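Local atomic coordinates of antibiotic biosynthesis monooxygenase (PDB entry 2RIL), a protein that is probably a monooxygenase of the antibiotic biosynthesis monooxygenase family, a member of the dimeric alpha/beta-barrel clan whose substrate is not established. Residues Thr42-Ser47 / Leu56-Ile61; Ala4-Ile9 / Pro91-Val96. One frame throughout, in Å; residues are numbered along the deposited sequence. Where two conformers were deposited one is given.

How the contacts relate
Both contacts belong to one antiparallel sheet, with strand order 39-47, 56-62, 6-12, 92-98. Contact 1 joins one outermost strand, 39-47, to 56-62. Contact 2 joins 6-12 to the other outermost strand, 92-98. Their centres lie about 12 Å apart. The central strands 56-62 and 6-12 are neighbours, and a probable hydrogen bond of 2.8 Å from Leu-8 N to Ala-60 O links the two contacts. Along the chain, contact 1 is a hairpin nested inside the long loop closed by contact 2. Helices 19-33 and 65-79 also lie within that loop. Both contacts touch the second subunit, where the sheet continues, consistent with the dimeric alpha/beta-barrel clan.

Contact 1 of 2, residues Thr42-Ser47 / Leu56-Ile61; sequences TQLHQS and LINVAI
Leu-44 and Leu-56 meet through their CD2 methyls at 4.1 Å. The CD1 of Leu-44 turns to the CB of Asn-58, 3.9 Å away. With chi1 at -179°, the CG of Leu-44 lies opposite its backbone N, and the branch leans toward the partner strand. CD2 of Leu-56 also reaches the CB of Gln-46. Thr-42 adds its OG1 beside the CB of Ala-60. Trp-26 of helix 19-33 packs on Thr-42, Leu-44 and Asn-58, and all three are buried. The two strands form an antiparallel beta hairpin in the ferredoxin-like fold of this family. Its backbone bonds pair Gln-43 with Val-59 and His-45 with Ile-57, with His-45 N to Ile-57 O at 2.8 Å. The face of His-45, Ile-57 and Val-59 is buried too. CE1 of His-45 approaches CG2 of Val-59 obliquely at 3.8 Å, and ND1 gives a weak bond of 3.0 Å to the O of Gln-43 in its own strand. Val-96 of the second subunit packs on Gln-43 and His-45. The open part is Gln-43, which rises from the face it shares with Val-59, with CG beside its own backbone N. One water donates to both Gln-43 OE1 (2.9 Å) and Val-59 O (2.8 Å).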
ATOM      1  N   THR A  42     -10.186  -4.975  -5.324  1.00  7.36           N
ATOM      2  CA  THR A  42      -8.843  -5.160  -4.834  1.00  7.90           C
ATOM      3  C   THR A  42      -7.816  -5.008  -5.939  1.00  7.50           C
ATOM      4  O   THR A  42      -8.139  -5.172  -7.125  1.00  7.91           O
ATOM      5  CB  THR A  42      -8.695  -6.537  -4.166  1.00  8.95           C
ATOM      6  OG1 THR A  42      -7.614  -6.505  -3.234  1.00 10.30           O
ATOM      7  CG2 THR A  42      -8.492  -7.629  -5.195  1.00  9.85           C
ATOM      8  N   GLN A  43      -6.600  -4.675  -5.524  1.00  7.33           N
ATOM      9  CA  GLN A  43      -5.461  -4.597  -6.416  1.00  7.88           C
ATOM     10  C   GLN A  43      -4.268  -5.217  -5.727  1.00  6.98           C
ATOM     11  O   GLN A  43      -3.699  -4.621  -4.779  1.00  6.30           O
ATOM     12  CB  GLN A  43      -5.143  -3.152  -6.804  1.00  7.97           C
ATOM     13  CG  GLN A  43      -6.232  -2.458  -7.596  1.00  9.58           C
ATOM     14  CD  GLN A  43      -5.862  -1.044  -7.872  1.00 11.47           C
ATOM     15  OE1 GLN A  43      -5.766  -0.275  -6.941  1.00 16.41           O
ATOM     16  NE2 GLN A  43      -5.555  -0.726  -9.108  1.00 12.04           N
ATOM     17  N   LEU A  44      -3.873  -6.390  -6.192  1.00  7.26           N
ATOM     18  CA  LEU A  44      -2.677  -7.034  -5.626  1.00  6.51           C
ATOM     19  C   LEU A  44      -1.509  -6.489  -6.428  1.00  6.53           C
ATOM     20  O   LEU A  44      -1.468  -6.621  -7.651  1.00  7.02           O
ATOM     21  CB  LEU A  44      -2.711  -8.558  -5.845  1.00  6.91           C
ATOM     22  CG  LEU A  44      -1.494  -9.311  -5.247  1.00  7.48           C
ATOM     23  CD1 LEU A  44      -1.406  -9.213  -3.734  1.00  7.18           C
ATOM     24  CD2 LEU A  44      -1.519 -10.756  -5.742  1.00  8.37           C
ATOM     25  N   HIS A  45      -0.561  -5.845  -5.738  1.00  7.09           N
ATOM     26  CA  HIS A  45       0.607  -5.223  -6.351  1.00  6.46           C
ATOM     27  C   HIS A  45       1.830  -6.142  -6.151  1.00  6.28           C
ATOM     28  O   HIS A  45       2.060  -6.670  -5.051  1.00  7.82           O
ATOM     29  CB  HIS A  45       0.892  -3.885  -5.684  1.00  6.85           C
ATOM     30  CG  HIS A  45      -0.128  -2.825  -5.932  1.00  6.49           C
ATOM     31  ND1 HIS A  45      -1.379  -2.812  -5.334  1.00  7.92           N
ATOM     32  CD2 HIS A  45      -0.048  -1.694  -6.686  1.00  6.47           C
ATOM     33  CE1 HIS A  45      -2.013  -1.710  -5.730  1.00  7.46           C
ATOM     34  NE2 HIS A  45      -1.215  -1.001  -6.515  1.00  7.01           N
ATOM     35  N   GLN A  46       2.626  -6.284  -7.206  1.00  6.24           N
ATOM     36  CA  GLN A  46       3.891  -7.020  -7.166  1.00  7.18           C
ATOM     37  C   GLN A  46       5.040  -6.046  -7.372  1.00  7.21           C
ATOM     38  O   GLN A  46       5.012  -5.221  -8.276  1.00  7.11           O
ATOM     39  CB  GLN A  46       3.948  -8.102  -8.250  1.00  7.53           C
ATOM     40  CG  GLN A  46       5.234  -8.913  -8.189  1.00  8.60           C
ATOM     41  CD  GLN A  46       5.327  -9.929  -9.281  1.00 10.82           C
ATOM     42  OE1 GLN A  46       4.317 -10.471  -9.682  1.00 12.29           O
ATOM     43  NE2 GLN A  46       6.544 -10.197  -9.754  1.00 14.45           N
ATOM     44  N   SER A  47       6.078  -6.195  -6.553  1.00  7.56           N
ATOM     45  CA  SER A  47       7.224  -5.333  -6.662  1.00  8.55           C
ATOM     46  C   SER A  47       7.954  -5.561  -7.974  1.00  9.21           C
ATOM     47  O   SER A  47       8.073  -6.702  -8.440  1.00  9.71           O
ATOM     48  CB  SER A  47       8.197  -5.542  -5.485  1.00  7.97           C
ATOM     49  OG  SER A  47       8.774  -6.840  -5.481  1.00  9.46           O
ATOM     50  N   LEU A  56       4.805  -8.523  -2.469  1.00  7.76           N
ATOM     51  CA  LEU A  56       3.368  -8.368  -2.709  1.00  7.52           C
ATOM     52  C   LEU A  56       2.784  -7.426  -1.697  1.00  7.68           C
ATOM     53  O   LEU A  56       3.100  -7.514  -0.526  1.00  7.43           O
ATOM     54  CB  LEU A  56       2.595  -9.681  -2.613  1.00  8.66           C
ATOM     55  CG  LEU A  56       2.962 -10.738  -3.651  1.00  8.10           C
ATOM     56  CD1 LEU A  56       2.326 -12.099  -3.240  1.00  9.81           C
ATOM     57  CD2 LEU A  56       2.550 -10.321  -5.063  1.00  8.19           C
ATOM     58  N   ILE A  57       1.931  -6.507  -2.162  1.00  6.58           N
ATOM     59  CA  ILE A  57       1.118  -5.673  -1.283  1.00  6.26           C
ATOM     60  C   ILE A  57      -0.271  -5.601  -1.843  1.00  6.62           C
ATOM     61  O   ILE A  57      -0.449  -5.175  -2.994  1.00  7.24           O
ATOM     62  CB  ILE A  57       1.641  -4.208  -1.116  1.00  6.40           C
ATOM     63  CG1 ILE A  57       3.088  -4.196  -0.602  1.00  5.69           C
ATOM     64  CG2 ILE A  57       0.708  -3.427  -0.198  1.00  6.50           C
ATOM     65  CD1 ILE A  57       3.662  -2.812  -0.307  1.00  7.66           C
ATOM     66  N   ASN A  58      -1.259  -6.092  -1.096  1.00  5.98           N
ATOM     67  CA  ASN A  58      -2.639  -5.981  -1.546  1.00  5.47           C
ATOM     68  C   ASN A  58      -3.260  -4.698  -1.036  1.00  5.55           C
ATOM     69  O   ASN A  58      -3.043  -4.286   0.116  1.00  6.88           O
ATOM     70  CB  ASN A  58      -3.481  -7.162  -1.090  1.00  6.09           C
ATOM     71  CG  ASN A  58      -4.848  -7.164  -1.740  1.00  6.32           C
ATOM     72  OD1 ASN A  58      -4.954  -6.863  -2.948  1.00  7.89           O
ATOM     73  ND2 ASN A  58      -5.892  -7.501  -0.982  1.00  8.32           N
ATOM     74  N   VAL A  59      -4.075  -4.061  -1.886  1.00  5.85           N
ATOM     75  CA  VAL A  59      -4.822  -2.865  -1.541  1.00  6.49           C
ATOM     76  C   VAL A  59      -6.271  -3.115  -1.938  1.00  6.87           C
ATOM     77  O   VAL A  59      -6.564  -3.175  -3.117  1.00  8.10           O
ATOM     78  CB  VAL A  59      -4.265  -1.624  -2.231  1.00  6.72           C
ATOM     79  CG1 VAL A  59      -5.030  -0.353  -1.710  1.00  7.83           C
ATOM     80  CG2 VAL A  59      -2.754  -1.410  -1.985  1.00  8.39           C
ATOM     81  N   ALA A  60      -7.149  -3.289  -0.948  1.00  7.93           N
ATOM     82  CA  ALA A  60      -8.562  -3.640  -1.190  1.00  7.75           C
ATOM     83  C   ALA A  60      -9.472  -2.576  -0.621  1.00  7.27           C
ATOM     84  O   ALA A  60      -9.137  -1.953   0.383  1.00  8.55           O
ATOM     85  CB  ALA A  60      -8.896  -4.953  -0.525  1.00  8.28           C
ATOM     86  N   ILE A  61     -10.624  -2.396  -1.243  0.50  7.46           N
ATOM     87  CA  ILE A  61     -11.595  -1.419  -0.810  0.50  7.24           C
ATOM     88  C   ILE A  61     -12.838  -2.156  -0.313  0.50  7.34           C
ATOM     89  O   ILE A  61     -13.346  -3.087  -0.975  0.50  7.45           O
ATOM     90  CB  ILE A  61     -12.012  -0.465  -1.925  0.50  7.96           C
ATOM     91  CG1 ILE A  61     -10.792  -0.018  -2.724  0.50  8.47           C
ATOM     92  CG2 ILE A  61     -12.782   0.734  -1.311  0.50  8.82           C
ATOM     93  CD1 ILE A  61      -9.976   0.951  -1.999  0.50 10.30           C
TER
HETATM   94  O   HOH W   1      -7.245  -0.804  -4.513  1.00 11.02           O

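Contact 2 of 2, residues Ala4-Ile9 / Pro91-Val96; sequences APVTLI and PALYRV
Ile-9 lies against the ring of Tyr-94. Its CD1 sits over one face, 4.1 Å from the ring centroid and 20° off the normal, a CH-pi contact displaced toward the rim. CG1 also meets CD1 of the ring at 3.8 Å, and the two side chains cross at about a right angle. This is antiparallel pairing between the first and last strands of the ferredoxin-like sheet. On the opposite side of the sheet from Ile-9 and Tyr-94, Leu-93 sends CD2 to CB of Leu-8 at 3.9 Å. Its CG lies opposite the carbonyl carbon, which lets CD2 reach over to the CA of Leu-8 as well. Phe-68 of helix 65-79 packs on Leu-8 and Leu-93. Near the start of strand 92-98, Leu-8 CD1 rests on Pro-91 CB at 3.7 Å, with the two side chains side by side.

Backbone bonds run in two pairs, Thr-7 with Tyr-94 and Ile-9 with Ala-92. The Tyr-94 N bond to Thr-7 O is 2.8 Å long and lies in the carbonyl plane, but it is clearly bent at the hydrogen. That same oxygen lies at the edge of the Tyr-94 ring. At the far end of the tyrosine, OH is hydrogen-bonded to Tyr-54 O of the second subunit. A water donates to OH and, weakly, to Ile-9 O.

The polar edge belongs to Arg-95. Its chain is extended from CG to NE and runs back along residues 4-6. NE donates to Pro-5 O at 2.9 Å, from above the carbonyl plane. NH2 bonds to Ala-4 O at 3.2 Å, nearly straight at 173°, with that oxygen only 3° out of the guanidinium plane.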
ATOM      1  N   ALA A   4     -17.974   4.388   6.588  1.00 10.78           N
ATOM      2  CA  ALA A   4     -17.491   4.963   5.348  1.00 10.51           C
ATOM      3  C   ALA A   4     -16.548   3.947   4.722  1.00 10.40           C
ATOM      4  O   ALA A   4     -16.026   3.108   5.441  1.00 10.41           O
ATOM      5  CB  ALA A   4     -16.755   6.278   5.612  1.00 11.49           C
ATOM      6  N   PRO A   5     -16.362   3.997   3.399  1.00 11.09           N
ATOM      7  CA  PRO A   5     -15.433   3.089   2.729  1.00  9.64           C
ATOM      8  C   PRO A   5     -14.062   3.147   3.364  1.00  9.06           C
ATOM      9  O   PRO A   5     -13.612   4.210   3.843  1.00 11.36           O
ATOM     10  CB  PRO A   5     -15.426   3.587   1.277  1.00 11.07           C
ATOM     11  CG  PRO A   5     -16.786   4.190   1.101  1.00 11.46           C
ATOM     12  CD  PRO A   5     -17.031   4.876   2.421  1.00 12.04           C
ATOM     13  N   VAL A   6     -13.432   1.981   3.442  0.50  8.54           N
ATOM     14  CA  VAL A   6     -12.092   1.835   4.011  0.50  8.44           C
ATOM     15  C   VAL A   6     -11.210   1.074   3.041  0.50  7.51           C
ATOM     16  O   VAL A   6     -11.694   0.370   2.142  0.50  6.87           O
ATOM     17  CB  VAL A   6     -12.058   1.091   5.391  0.50  9.39           C
ATOM     18  CG1 VAL A   6     -12.810   1.890   6.455  0.50  9.90           C
ATOM     19  CG2 VAL A   6     -12.622  -0.328   5.300  0.50  9.93           C
ATOM     20  N   THR A   7      -9.907   1.202   3.242  1.00  6.75           N
ATOM     21  CA  THR A   7      -8.927   0.516   2.432  1.00  6.93           C
ATOM     22  C   THR A   7      -8.148  -0.432   3.299  1.00  6.89           C
ATOM     23  O   THR A   7      -7.581  -0.015   4.307  1.00  8.12           O
ATOM     24  CB  THR A   7      -7.965   1.506   1.789  1.00  7.32           C
ATOM     25  OG1 THR A   7      -8.727   2.421   0.986  1.00  9.87           O
ATOM     26  CG2 THR A   7      -6.925   0.788   0.919  1.00  8.19           C
ATOM     27  N   LEU A   8      -8.089  -1.709   2.919  1.00  6.47           N
ATOM     28  CA  LEU A   8      -7.169  -2.649   3.546  1.00  7.22           C
ATOM     29  C   LEU A   8      -5.857  -2.521   2.785  1.00  6.81           C
ATOM     30  O   LEU A   8      -5.860  -2.649   1.573  1.00  8.39           O
ATOM     31  CB  LEU A   8      -7.719  -4.075   3.404  1.00  8.69           C
ATOM     32  CG  LEU A   8      -6.754  -5.232   3.691  1.00 10.64           C
ATOM     33  CD1 LEU A   8      -6.442  -5.322   5.166  1.00 13.26           C
ATOM     34  CD2 LEU A   8      -7.200  -6.555   3.132  1.00 13.53           C
ATOM     35  N   ILE A   9      -4.738  -2.322   3.499  1.00  6.76           N
ATOM     36  CA  ILE A   9      -3.429  -2.470   2.883  1.00  5.86           C
ATOM     37  C   ILE A   9      -2.736  -3.594   3.638  1.00  6.86           C
ATOM     38  O   ILE A   9      -2.660  -3.570   4.877  1.00  8.12           O
ATOM     39  CB  ILE A   9      -2.603  -1.182   2.884  1.00  5.77           C
ATOM     40  CG1 ILE A   9      -3.368  -0.041   2.206  1.00  6.11           C
ATOM     41  CG2 ILE A   9      -1.296  -1.451   2.180  1.00  6.94           C
ATOM     42  CD1 ILE A   9      -2.676   1.340   2.267  1.00  7.43           C
ATOM     43  N   PRO A  91      -1.941  -6.995   7.858  1.00  9.52           N
ATOM     44  CA  PRO A  91      -3.074  -6.226   7.376  1.00  9.94           C
ATOM     45  C   PRO A  91      -3.458  -5.120   8.347  1.00  8.76           C
ATOM     46  O   PRO A  91      -3.439  -5.305   9.578  1.00 11.01           O
ATOM     47  CB  PRO A  91      -4.199  -7.262   7.302  1.00 10.52           C
ATOM     48  CG  PRO A  91      -3.788  -8.346   8.285  1.00 10.96           C
ATOM     49  CD  PRO A  91      -2.300  -8.397   8.172  1.00 10.49           C
ATOM     50  N   ALA A  92      -3.838  -3.980   7.788  1.00  8.23           N
ATOM     51  CA  ALA A  92      -4.454  -2.908   8.550  1.00  8.04           C
ATOM     52  C   ALA A  92      -5.402  -2.127   7.657  1.00  7.78           C
ATOM     53  O   ALA A  92      -5.232  -2.109   6.432  1.00  7.19           O
ATOM     54  CB  ALA A  92      -3.361  -1.980   9.166  1.00  8.93           C
ATOM     55  N   LEU A  93      -6.356  -1.445   8.286  1.00  7.68           N
ATOM     56  CA  LEU A  93      -7.322  -0.597   7.569  1.00  7.61           C
ATOM     57  C   LEU A  93      -6.880   0.850   7.613  1.00  7.39           C
ATOM     58  O   LEU A  93      -6.320   1.319   8.602  1.00  7.80           O
ATOM     59  CB  LEU A  93      -8.722  -0.684   8.180  1.00  7.70           C
ATOM     60  CG  LEU A  93      -9.435  -2.017   8.053  1.00  8.82           C
ATOM     61  CD1 LEU A  93     -10.887  -1.867   8.612  1.00 10.60           C
ATOM     62  CD2 LEU A  93      -9.405  -2.573   6.629  1.00 10.64           C
ATOM     63  N   TYR A  94      -7.218   1.568   6.538  1.00  6.60           N
ATOM     64  CA  TYR A  94      -6.792   2.944   6.265  1.00  6.46           C
ATOM     65  C   TYR A  94      -7.904   3.747   5.651  1.00  7.31           C
ATOM     66  O   TYR A  94      -8.835   3.183   5.051  1.00  7.08           O
ATOM     67  CB  TYR A  94      -5.618   2.934   5.223  1.00  7.14           C
ATOM     68  CG  TYR A  94      -4.376   2.299   5.770  1.00  6.90           C
ATOM     69  CD1 TYR A  94      -4.193   0.924   5.768  1.00  6.97           C
ATOM     70  CD2 TYR A  94      -3.345   3.082   6.279  1.00  5.97           C
ATOM     71  CE1 TYR A  94      -3.078   0.352   6.328  1.00  6.34           C
ATOM     72  CE2 TYR A  94      -2.202   2.507   6.814  1.00  7.06           C
ATOM     73  CZ  TYR A  94      -2.067   1.140   6.849  1.00  7.05           C
ATOM     74  OH  TYR A  94      -0.988   0.510   7.463  1.00  8.85           O
ATOM     75  N   ARG A  95      -7.756   5.064   5.747  1.00  7.33           N
ATOM     76  CA  ARG A  95      -8.535   5.961   4.887  1.00  8.73           C
ATOM     77  C   ARG A  95      -7.582   6.929   4.224  1.00  7.00           C
ATOM     78  O   ARG A  95      -6.507   7.217   4.755  1.00  8.18           O
ATOM     79  CB  ARG A  95      -9.634   6.683   5.655  1.00 12.21           C
ATOM     80  CG  ARG A  95     -10.779   5.690   5.916  1.00 16.06           C
ATOM     81  CD  ARG A  95     -12.141   6.323   6.046  1.00 17.91           C
ATOM     82  NE  ARG A  95     -13.159   5.355   6.472  1.00 18.72           N
ATOM     83  CZ  ARG A  95     -13.370   4.962   7.721  1.00 20.95           C
ATOM     84  NH1 ARG A  95     -12.646   5.457   8.733  1.00 24.45           N
ATOM     85  NH2 ARG A  95     -14.315   4.057   7.959  1.00 19.66           N
ATOM     86  N   VAL A  96      -7.952   7.448   3.075  1.00  8.19           N
ATOM     87  CA  VAL A  96      -7.108   8.393   2.352  1.00  6.72           C
ATOM     88  C   VAL A  96      -7.273   9.768   2.991  1.00  7.92           C
ATOM     89  O   VAL A  96      -8.390  10.247   3.158  1.00  8.56           O
ATOM     90  CB  VAL A  96      -7.458   8.437   0.850  1.00  6.93           C
ATOM     91  CG1 VAL A  96      -6.625   9.523   0.127  1.00  8.53           C
ATOM     92  CG2 VAL A  96      -7.203   7.057   0.185  1.00  9.88           C
TER
HETATM   93  O   HOH W   2      -0.202  -2.538   6.888  1.00 12.68           O